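Local coordinates for protein transcriptional activator TenA-1 (Sulfolobus solfataricus P2, PDB 2QZC) that is a putative TenA-like thiaminase of the haem oxygenase-like fold, probably acting on thiamin or its breakdown products, at residues P152-V155 / Y156-A160; G66-D69 / K70-I74. All blocks are in the same frame, centred on the assembly; numbering follows the deposited sequence.

Contact 1 of 2, residues P152-V155 / Y156-A160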
loop_
_atom_site.group_PDB
_atom_site.type_symbol
_atom_site.label_atom_id
_atom_site.label_comp_id
_atom_site.label_asym_id
_atom_site.label_seq_id
_atom_site.Cartn_x
_atom_site.Cartn_y
_atom_site.Cartn_z
ATOM N N PRO A 152 1.223 -25.768 -25.215
ATOM C CA PRO A 152 2.116 -26.902 -25.044
ATOM C C PRO A 152 3.525 -26.504 -24.583
ATOM O O PRO A 152 4.333 -27.366 -24.280
ATOM C CB PRO A 152 2.155 -27.474 -26.459
ATOM C CG PRO A 152 2.052 -26.341 -27.323
ATOM C CD PRO A 152 1.047 -25.441 -26.632
ATOM N N ASN A 153 3.804 -25.195 -24.513
ATOM C CA ASN A 153 5.119 -24.663 -24.167
ATOM C C ASN A 153 5.250 -24.518 -22.658
ATOM O O ASN A 153 4.411 -23.838 -22.032
ATOM C CB ASN A 153 5.273 -23.307 -24.849
ATOM C CG ASN A 153 6.654 -22.768 -24.715
ATOM O OD1 ASN A 153 7.026 -22.275 -23.649
ATOM N ND2 ASN A 153 7.430 -22.853 -25.772
ATOM N N GLU A 154 6.306 -25.086 -22.086
ATOM C CA GLU A 154 6.459 -25.071 -20.638
ATOM C C GLU A 154 6.644 -23.652 -20.051
ATOM O O GLU A 154 6.100 -23.353 -18.981
ATOM C CB GLU A 154 7.602 -25.993 -20.214
ATOM C CG GLU A 154 7.829 -26.125 -18.701
ATOM C CD GLU A 154 6.665 -26.672 -17.864
ATOM O OE1 GLU A 154 5.598 -27.116 -18.357
ATOM O OE2 GLU A 154 6.834 -26.667 -16.621
ATOM N N VAL A 155 7.417 -22.811 -20.728
ATOM C CA VAL A 155 7.628 -21.413 -20.275
ATOM C C VAL A 155 6.308 -20.655 -20.286
ATOM O O VAL A 155 5.953 -20.012 -19.286
ATOM C CB VAL A 155 8.696 -20.705 -21.120
ATOM C CG1 VAL A 155 8.697 -19.193 -20.852
ATOM C CG2 VAL A 155 10.053 -21.289 -20.814
ATOM N N TYR A 156 5.551 -20.747 -21.382
ATOM C CA TYR A 156 4.260 -20.035 -21.474
ATOM C C TYR A 156 3.194 -20.554 -20.562
ATOM O O TYR A 156 2.465 -19.776 -19.942
ATOM C CB TYR A 156 3.799 -19.850 -22.945
ATOM C CG TYR A 156 4.902 -19.288 -23.804
ATOM C CD1 TYR A 156 5.732 -18.251 -23.340
ATOM C CD2 TYR A 156 5.153 -19.777 -25.078
ATOM C CE1 TYR A 156 6.754 -17.762 -24.085
ATOM C CE2 TYR A 156 6.211 -19.275 -25.839
ATOM C CZ TYR A 156 7.015 -18.265 -25.330
ATOM O OH TYR A 156 8.057 -17.726 -26.019
ATOM N N LYS A 157 3.137 -21.868 -20.368
ATOM C CA LYS A 157 2.225 -22.459 -19.402
ATOM C C LYS A 157 2.581 -21.979 -17.978
ATOM O O LYS A 157 1.702 -21.666 -17.173
ATOM C CB LYS A 157 2.285 -24.011 -19.503
ATOM C CG LYS A 157 1.312 -24.732 -18.610
ATOM C CD LYS A 157 1.431 -26.279 -18.703
ATOM C CE LYS A 157 0.994 -26.826 -20.008
ATOM N NZ LYS A 157 -0.451 -26.608 -20.338
ATOM N N THR A 158 3.872 -21.941 -17.671
ATOM C CA THR A 158 4.335 -21.468 -16.347
ATOM C C THR A 158 3.937 -20.011 -16.109
ATOM O O THR A 158 3.403 -19.677 -15.043
ATOM C CB THR A 158 5.855 -21.612 -16.189
ATOM O OG1 THR A 158 6.223 -23.004 -16.293
ATOM C CG2 THR A 158 6.335 -21.086 -14.819
ATOM N N TRP A 159 4.185 -19.162 -17.107
ATOM C CA TRP A 159 3.789 -17.748 -17.005
ATOM C C TRP A 159 2.296 -17.637 -16.773
ATOM O O TRP A 159 1.849 -16.924 -15.859
ATOM C CB TRP A 159 4.181 -17.028 -18.298
ATOM C CG TRP A 159 3.697 -15.588 -18.385
ATOM C CD1 TRP A 159 4.337 -14.471 -17.912
ATOM C CD2 TRP A 159 2.518 -15.137 -19.027
ATOM N NE1 TRP A 159 3.591 -13.368 -18.170
ATOM C CE2 TRP A 159 2.464 -13.724 -18.845
ATOM C CE3 TRP A 159 1.457 -15.771 -19.673
ATOM C CZ2 TRP A 159 1.413 -12.951 -19.339
ATOM C CZ3 TRP A 159 0.399 -15.024 -20.120
ATOM C CH2 TRP A 159 0.389 -13.604 -19.971
ATOM N N ALA A 160 1.508 -18.347 -17.584
ATOM C CA ALA A 160 0.053 -18.298 -17.500
ATOM C C ALA A 160 -0.508 -18.824 -16.194
ATOM O O ALA A 160 -1.544 -18.324 -15.724
ATOM C CB ALA A 160 -0.611 -19.021 -18.689
#
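Asn-153 caps the N-terminus of helix 154-164 and at the same time lies across the ring of Tyr-156, three residues on, in this all-helical, haem oxygenase-like fold. Its OD1 accepts the backbone N-H of Tyr-156 at 3.1 Å, a fairly straight bond (165° at the hydrogen) with the donor tilted somewhat from the carbonyl plane. The side chain swings over the first turn because CG stands anti to the backbone N (chi1 -172°). That places the amide nearly flat on the tyrosine, the two planes 22° apart, with Asn-153 CG 3.4 Å from Tyr-156 CD2 and OD1 above one face of the ring, toward its rim. The amide thus lies over the CD2-CE2 side of the ring while its oxygen serves a first-turn N-H. Tyr-156 OH is held in turn by the carbonyl of Leu-36, and Phe-41 meets the ring edge-to-face, so the tyrosine joins the helix start to the Leu-36 loop and to helix 38-63. Val-155 CG1 lies 4.0 Å from Tyr-156 CD1. The ordinary helical bond from Lys-157 N to Asn-153 O measures 2.9 Å, whereas the lysine's NZ turns back to the carbonyl of Ile-149. At the first helical residue, the carbonyl O of Glu-154 is gripped twice by Thr-158, one turn further on, whose N and OG1 approach from opposite faces of the peptide plane, OG1 at 2.7 Å.

Contact 2 of 2, residues G66-D69 / K70-I74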
loop_
_atom_site.group_PDB
_atom_site.type_symbol
_atom_site.label_atom_id
_atom_site.label_comp_id
_atom_site.label_asym_id
_atom_site.label_seq_id
_atom_site.Cartn_x
_atom_site.Cartn_y
_atom_site.Cartn_z
ATOM N N GLY A 66 -8.734 6.111 -1.788
ATOM C CA GLY A 66 -9.902 5.250 -1.982
ATOM C C GLY A 66 -10.695 4.909 -0.731
ATOM O O GLY A 66 -10.240 5.220 0.359
ATOM N N PRO A 67 -11.851 4.245 -0.888
ATOM C CA PRO A 67 -12.646 3.821 0.291
ATOM C C PRO A 67 -11.834 2.829 1.105
ATOM O O PRO A 67 -11.272 1.882 0.548
ATOM C CB PRO A 67 -13.877 3.144 -0.338
ATOM C CG PRO A 67 -13.960 3.718 -1.708
ATOM C CD PRO A 67 -12.513 3.833 -2.138
ATOM N N ILE A 68 -11.755 3.037 2.417
ATOM C CA ILE A 68 -10.831 2.262 3.234
ATOM C C ILE A 68 -11.029 0.754 3.162
ATOM O O ILE A 68 -10.048 0.017 3.099
ATOM C CB ILE A 68 -10.766 2.798 4.699
ATOM C CG1 ILE A 68 -9.516 2.258 5.423
ATOM C CG2 ILE A 68 -12.086 2.535 5.433
ATOM C CD1 ILE A 68 -8.213 2.779 4.898
ATOM N N ASP A 69 -12.285 0.304 3.158
ATOM C CA ASP A 69 -12.582 -1.129 3.100
ATOM C C ASP A 69 -12.134 -1.757 1.774
ATOM O O ASP A 69 -11.523 -2.830 1.779
ATOM C CB ASP A 69 -14.089 -1.421 3.328
ATOM C CG ASP A 69 -15.016 -0.738 2.288
ATOM O OD1 ASP A 69 -14.896 0.507 2.084
ATOM O OD2 ASP A 69 -15.860 -1.460 1.685
ATOM N N LYS A 70 -12.429 -1.048 0.675
ATOM C CA LYS A 70 -12.113 -1.547 -0.677
ATOM C C LYS A 70 -10.612 -1.591 -0.890
ATOM O O LYS A 70 -10.078 -2.602 -1.397
ATOM C CB LYS A 70 -12.768 -0.690 -1.757
ATOM C CG LYS A 70 -14.301 -0.611 -1.721
ATOM C CD LYS A 70 -14.912 -1.973 -1.882
ATOM C CE LYS A 70 -16.413 -1.910 -2.062
ATOM N NZ LYS A 70 -17.073 -1.335 -0.867
ATOM N N VAL A 71 -9.923 -0.524 -0.510
ATOM C CA VAL A 71 -8.463 -0.494 -0.728
ATOM C C VAL A 71 -7.695 -1.496 0.156
ATOM O O VAL A 71 -6.758 -2.166 -0.331
ATOM C CB VAL A 71 -7.830 0.927 -0.682
ATOM C CG1 VAL A 71 -8.480 1.866 -1.706
ATOM C CG2 VAL A 71 -7.833 1.519 0.692
ATOM N N THR A 72 -8.104 -1.654 1.432
ATOM C CA THR A 72 -7.461 -2.608 2.341
ATOM C C THR A 72 -7.578 -4.053 1.829
ATOM O O THR A 72 -6.618 -4.819 1.888
ATOM C CB THR A 72 -8.044 -2.490 3.760
ATOM O OG1 THR A 72 -7.932 -1.131 4.177
ATOM C CG2 THR A 72 -7.295 -3.371 4.724
ATOM N N LYS A 73 -8.760 -4.402 1.303
ATOM C CA LYS A 73 -9.000 -5.744 0.730
ATOM C C LYS A 73 -8.020 -6.014 -0.428
ATOM O O LYS A 73 -7.419 -7.079 -0.542
ATOM C CB LYS A 73 -10.443 -5.865 0.221
ATOM C CG LYS A 73 -10.890 -7.274 -0.185
ATOM C CD LYS A 73 -12.259 -7.228 -0.859
ATOM C CE LYS A 73 -12.801 -8.623 -1.149
ATOM N NZ LYS A 73 -13.125 -9.374 0.111
ATOM N N ILE A 74 -7.871 -5.024 -1.302
ATOM C CA ILE A 74 -6.952 -5.157 -2.444
ATOM C C ILE A 74 -5.490 -5.239 -1.989
ATOM O O ILE A 74 -4.758 -6.096 -2.441
ATOM C CB ILE A 74 -7.142 -3.954 -3.448
ATOM C CG1 ILE A 74 -8.521 -3.997 -4.123
ATOM C CG2 ILE A 74 -5.996 -3.926 -4.532
ATOM C CD1 ILE A 74 -8.918 -2.706 -4.849
HETATM O O HOH W 1 -16.916 1.435 0.585
#
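The first turn of helix 68-78, with Pro-67 in the N-cap position, carries a salt bridge between sequence neighbours: Lys-70 NZ donates to Asp-69 OD2 at 2.8 Å. The two side chains run alongside each other. Asp-69 CG sits between its backbone N and carbonyl carbon (chi1 59°), which turns the carboxylate toward the lysine, and the Lys-70 chain, bent at chi2 and chi4, curls its ammonium round to the syn side of OD2, 21° out of the carboxylate plane. A water closes the ring, donating to Asp-69 OD1 at 2.7 Å and accepting from Lys-70 NZ at 3.1 Å. The ammonium also forms a salt bridge with Glu-181 and a cation-pi contact with Tyr-177, joining this turn to the region at the end of helix 166-179. A methionine in place of Lys-70 would probably leave Asp-69 and Glu-181 without their shared positive partner and the water without its donor. Pro-67 has no free N-H or polar side chain, but its carbonyl O takes Val-71 N in a nearly straight bond of 3.0 Å. Thr-72 N donates to the carbonyl O of Ile-68 at 3.1 Å. The Gly-66 O accepts a hydrogen bond from Arg-57 of the second subunit, and Val-71 CG1 packs 3.7 Å from Gly-66 CA.

How the contacts relate
Both contacts are helix N-termini, and they lie far apart in the same chain: their centres are 33 Å apart and their nearest atoms about 18 Å. In contact 1 the Thr-158 hydroxyl doubles a backbone bond; contact 2 has the like in one of the two modelled Thr-72 conformers. The caps differ. Contact 1 has a side-chain cap, and its helix start is packed by mostly apolar residues of helices 26-32, 38-63, 85-95 and 127-148, with no other subunit touching it. Contact 2 has a proline at the N-cap, which brings no capping side chain; its side-chain contact is mainly a hydrated ion pair shared with Glu-181, while the second subunit reaches its opening residues. Both are partly buried.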